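Local coordinates for beta-glucoside phosphorylase BglX (Unidentified, PDB 5VQE), which probably cleaves beta-glucosides with inorganic phosphate, transferring the glucosyl unit to it, as a member of glycoside hydrolase family 3, at residues P404-V416 with F434-F448. Sequence-based numbering, arbitrary orientation.
Sequences PLSPQKTKRIILV and FKGLLEKEGFIVHWF
Strand 412-416 and strand 444-447 run parallel, their axes 4.6 Å apart at closest approach and crossing at -32°, and helix 434-441 returns antiparallel to the first strand, its axis 10.8 Å away at the nearest point, the geometry of a beta-alpha-beta unit at one edge of a mixed sheet. Five backbone hydrogen bonds fix the register, from Ile444 N to Lys411 O through to Phe448 N to Leu415 O; the straightest joins Leu415 N to His446 O at 171°. Helix 434-441 ends in a Schellman motif at Gly442, and the next side chain, Phe443, is held between two CH-pi contacts: Pro407 CG lies over one face, 3.9 Å from the ring centroid, and Ile413 CD1 over the opposite face, at 3.8 Å. Ile413 reaches it through an extended CG1-CD1 arm (chi2 173°). With an alanine at Phe443 both CH-pi contacts go, and a gap would probably open between Pro407 and Ile413. Further along, Leu415 CD2 meets Trp447 CZ3 at 3.5 Å, while its CD1 approaches the edge of the Phe434 ring. On the face that carries Arg412 and His446, a water donates to Ile413 O and lies 2.8 Å from His446 ND1, in the plane of the imidazole.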
# COMPACT_ATOMS: atom_id res chain seq x y z
N PRO A 404 21.16 26.77 7.63
CA PRO A 404 20.34 26.78 6.42
C PRO A 404 21.14 27.14 5.17
O PRO A 404 22.13 27.89 5.26
CB PRO A 404 19.29 27.86 6.71
CG PRO A 404 19.96 28.78 7.66
CD PRO A 404 20.86 27.93 8.49
N LEU A 405 20.72 26.62 4.02
CA LEU A 405 21.38 26.95 2.76
C LEU A 405 21.18 28.42 2.42
O LEU A 405 20.16 29.03 2.75
CB LEU A 405 20.85 26.07 1.64
CG LEU A 405 21.00 24.57 1.84
CD1 LEU A 405 20.41 23.83 0.65
CD2 LEU A 405 22.47 24.19 2.02
N SER A 406 22.18 28.99 1.73
CA SER A 406 22.15 30.36 1.29
C SER A 406 23.00 30.51 0.03
O SER A 406 24.14 30.02 0.01
CB SER A 406 22.68 31.30 2.36
OG SER A 406 22.94 32.58 1.81
N PRO A 407 22.50 31.18 -1.01
CA PRO A 407 23.36 31.47 -2.17
C PRO A 407 24.64 32.20 -1.79
O PRO A 407 25.63 32.11 -2.53
CB PRO A 407 22.47 32.34 -3.07
CG PRO A 407 21.09 32.01 -2.67
CD PRO A 407 21.13 31.68 -1.21
N GLN A 408 24.67 32.90 -0.66
CA GLN A 408 25.88 33.60 -0.24
C GLN A 408 26.85 32.69 0.49
O GLN A 408 27.97 33.11 0.78
CB GLN A 408 25.50 34.80 0.63
CG GLN A 408 24.89 35.95 -0.15
CD GLN A 408 23.46 35.67 -0.61
OE1 GLN A 408 22.67 35.08 0.13
NE2 GLN A 408 23.13 36.11 -1.82
N LYS A 409 26.44 31.46 0.79
CA LYS A 409 27.36 30.43 1.26
C LYS A 409 27.73 29.42 0.18
O LYS A 409 28.88 28.96 0.15
CB LYS A 409 26.76 29.69 2.46
CG LYS A 409 26.70 30.51 3.74
CD LYS A 409 26.37 29.63 4.94
CE LYS A 409 24.92 29.14 4.91
NZ LYS A 409 24.63 28.24 6.07
N THR A 410 26.79 29.05 -0.70
CA THR A 410 27.04 28.05 -1.74
C THR A 410 26.23 28.43 -2.99
O THR A 410 25.10 27.98 -3.17
CB THR A 410 26.69 26.64 -1.26
OG1 THR A 410 25.31 26.58 -0.89
CG2 THR A 410 27.55 26.23 -0.06
N LYS A 411 26.84 29.23 -3.86
CA LYS A 411 26.12 29.74 -5.02
C LYS A 411 25.85 28.65 -6.05
O LYS A 411 24.74 28.53 -6.57
CB LYS A 411 26.89 30.90 -5.66
CG LYS A 411 26.25 31.50 -6.91
CD LYS A 411 24.92 32.20 -6.63
CE LYS A 411 25.06 33.29 -5.57
NZ LYS A 411 26.30 34.11 -5.75
N ARG A 412 26.87 27.84 -6.38
CA ARG A 412 26.78 26.90 -7.49
C ARG A 412 26.49 25.50 -6.96
O ARG A 412 27.25 24.96 -6.15
CB ARG A 412 28.06 26.93 -8.32
CG ARG A 412 28.33 28.29 -8.95
CD ARG A 412 29.53 28.24 -9.89
NE ARG A 412 29.28 27.36 -11.02
CZ ARG A 412 28.71 27.73 -12.16
NH1 ARG A 412 28.31 28.99 -12.34
NH2 ARG A 412 28.52 26.84 -13.12
N ILE A 413 25.40 24.91 -7.44
CA ILE A 413 24.92 23.62 -6.96
C ILE A 413 24.87 22.66 -8.14
O ILE A 413 24.39 23.02 -9.23
CB ILE A 413 23.53 23.74 -6.30
CG1 ILE A 413 23.62 24.53 -5.00
CG2 ILE A 413 22.92 22.35 -6.05
CD1 ILE A 413 22.28 24.83 -4.37
N ILE A 414 25.34 21.44 -7.93
CA ILE A 414 25.12 20.34 -8.86
C ILE A 414 24.06 19.45 -8.25
O ILE A 414 24.22 18.96 -7.13
CB ILE A 414 26.41 19.55 -9.13
CG1 ILE A 414 27.39 20.39 -9.96
CG2 ILE A 414 26.09 18.27 -9.89
CD1 ILE A 414 28.77 19.71 -10.17
N LEU A 415 22.97 19.24 -8.99
CA LEU A 415 21.84 18.45 -8.53
C LEU A 415 21.92 17.08 -9.18
O LEU A 415 21.98 16.97 -10.41
CB LEU A 415 20.51 19.13 -8.87
CG LEU A 415 19.22 18.46 -8.39
CD1 LEU A 415 19.23 18.30 -6.88
CD2 LEU A 415 18.01 19.28 -8.83
N VAL A 416 21.92 16.04 -8.35
CA VAL A 416 22.15 14.67 -8.80
C VAL A 416 20.88 13.90 -8.51
O VAL A 416 20.53 13.65 -7.35
CB VAL A 416 23.35 14.02 -8.09
CG1 VAL A 416 23.62 12.65 -8.67
CG2 VAL A 416 24.57 14.90 -8.22
N PHE A 434 11.87 20.96 -7.82
CA PHE A 434 12.88 21.25 -6.81
C PHE A 434 14.01 22.09 -7.41
O PHE A 434 14.45 23.08 -6.81
CB PHE A 434 13.42 19.94 -6.22
CG PHE A 434 14.44 20.12 -5.13
CD1 PHE A 434 14.05 20.52 -3.86
CD2 PHE A 434 15.78 19.85 -5.35
CE1 PHE A 434 14.97 20.67 -2.85
CE2 PHE A 434 16.70 20.01 -4.36
CZ PHE A 434 16.30 20.42 -3.09
N LYS A 435 14.48 21.71 -8.60
CA LYS A 435 15.52 22.50 -9.26
C LYS A 435 15.06 23.94 -9.46
O LYS A 435 15.77 24.89 -9.12
CB LYS A 435 15.89 21.86 -10.60
CG LYS A 435 17.04 22.55 -11.35
CD LYS A 435 17.48 21.72 -12.55
CE LYS A 435 18.72 22.29 -13.23
NZ LYS A 435 18.45 23.59 -13.92
N GLY A 436 13.85 24.11 -10.01
CA GLY A 436 13.35 25.46 -10.24
C GLY A 436 13.22 26.28 -8.97
O GLY A 436 13.49 27.48 -8.97
N LEU A 437 12.77 25.65 -7.88
CA LEU A 437 12.60 26.39 -6.64
C LEU A 437 13.93 26.80 -6.03
O LEU A 437 14.01 27.86 -5.41
CB LEU A 437 11.78 25.56 -5.64
CG LEU A 437 10.33 25.28 -6.03
CD1 LEU A 437 9.64 24.45 -4.94
CD2 LEU A 437 9.54 26.56 -6.28
N LEU A 438 14.98 26.00 -6.21
CA LEU A 438 16.31 26.43 -5.77
C LEU A 438 16.76 27.64 -6.57
O LEU A 438 17.32 28.59 -6.01
CB LEU A 438 17.33 25.29 -5.93
CG LEU A 438 17.27 24.15 -4.92
CD1 LEU A 438 18.26 23.06 -5.33
CD2 LEU A 438 17.58 24.64 -3.53
N GLU A 439 16.53 27.61 -7.88
CA GLU A 439 16.90 28.74 -8.72
C GLU A 439 16.16 30.00 -8.31
O GLU A 439 16.74 31.09 -8.26
CB GLU A 439 16.64 28.37 -10.19
CG GLU A 439 17.64 27.32 -10.70
CD GLU A 439 17.25 26.70 -12.02
OE1 GLU A 439 16.04 26.65 -12.34
OE2 GLU A 439 18.16 26.26 -12.76
N LYS A 440 14.87 29.87 -7.96
CA LYS A 440 14.12 31.02 -7.47
C LYS A 440 14.75 31.63 -6.22
O LYS A 440 14.69 32.85 -6.04
CB LYS A 440 12.67 30.60 -7.19
N GLU A 441 15.35 30.81 -5.36
CA GLU A 441 16.02 31.32 -4.16
C GLU A 441 17.31 32.09 -4.47
O GLU A 441 17.82 32.77 -3.58
CB GLU A 441 16.36 30.17 -3.20
CG GLU A 441 15.16 29.41 -2.66
CD GLU A 441 14.26 30.26 -1.78
OE1 GLU A 441 14.77 31.11 -1.02
OE2 GLU A 441 13.03 30.06 -1.85
N GLY A 442 17.84 31.96 -5.69
CA GLY A 442 19.10 32.61 -6.05
C GLY A 442 20.26 31.66 -6.28
O GLY A 442 21.37 32.13 -6.53
N PHE A 443 20.05 30.35 -6.19
CA PHE A 443 21.12 29.41 -6.49
C PHE A 443 21.26 29.22 -8.00
O PHE A 443 20.28 29.29 -8.75
CB PHE A 443 20.87 28.06 -5.83
CG PHE A 443 20.90 28.10 -4.33
CD1 PHE A 443 22.10 28.18 -3.65
CD2 PHE A 443 19.73 28.03 -3.60
CE1 PHE A 443 22.12 28.20 -2.27
CE2 PHE A 443 19.75 28.06 -2.21
CZ PHE A 443 20.95 28.14 -1.55
N ILE A 444 22.49 28.96 -8.44
CA ILE A 444 22.74 28.45 -9.77
C ILE A 444 22.82 26.93 -9.67
O ILE A 444 23.59 26.40 -8.86
CB ILE A 444 24.03 29.04 -10.36
CG1 ILE A 444 23.84 30.54 -10.61
CG2 ILE A 444 24.42 28.32 -11.64
CD1 ILE A 444 25.09 31.27 -11.01
N VAL A 445 22.00 26.24 -10.45
CA VAL A 445 21.82 24.80 -10.31
C VAL A 445 21.93 24.14 -11.67
O VAL A 445 21.12 24.43 -12.57
CB VAL A 445 20.47 24.45 -9.66
CG1 VAL A 445 20.41 22.95 -9.33
CG2 VAL A 445 20.26 25.27 -8.41
N HIS A 446 22.90 23.24 -11.82
CA HIS A 446 23.01 22.39 -13.00
C HIS A 446 22.78 20.94 -12.61
O HIS A 446 23.10 20.52 -11.49
CB HIS A 446 24.39 22.50 -13.66
CG HIS A 446 24.67 23.83 -14.28
ND1 HIS A 446 25.13 24.90 -13.55
CD2 HIS A 446 24.55 24.26 -15.56
CE1 HIS A 446 25.29 25.94 -14.36
NE2 HIS A 446 24.95 25.58 -15.58
N TRP A 447 22.23 20.17 -13.54
CA TRP A 447 22.15 18.73 -13.36
C TRP A 447 23.55 18.12 -13.48
O TRP A 447 24.41 18.63 -14.19
CB TRP A 447 21.26 18.08 -14.42
CG TRP A 447 19.81 18.52 -14.48
CD1 TRP A 447 19.23 19.27 -15.47
CD2 TRP A 447 18.76 18.19 -13.56
NE1 TRP A 447 17.89 19.43 -15.21
CE2 TRP A 447 17.58 18.78 -14.05
CE3 TRP A 447 18.71 17.46 -12.37
CZ2 TRP A 447 16.36 18.67 -13.39
CZ3 TRP A 447 17.50 17.35 -11.72
CH2 TRP A 447 16.34 17.95 -12.23
N PHE A 448 23.75 16.99 -12.79
CA PHE A 448 25.02 16.27 -12.88
C PHE A 448 25.42 16.03 -14.33
O PHE A 448 26.61 16.11 -14.67
CB PHE A 448 24.89 14.93 -12.16
CG PHE A 448 26.17 14.13 -12.13
CD1 PHE A 448 26.37 13.09 -13.03
CD2 PHE A 448 27.16 14.41 -11.21
CE1 PHE A 448 27.55 12.35 -13.00
CE2 PHE A 448 28.33 13.69 -11.19
CZ PHE A 448 28.52 12.65 -12.08
O HOH W 1 25.85 24.93 -10.84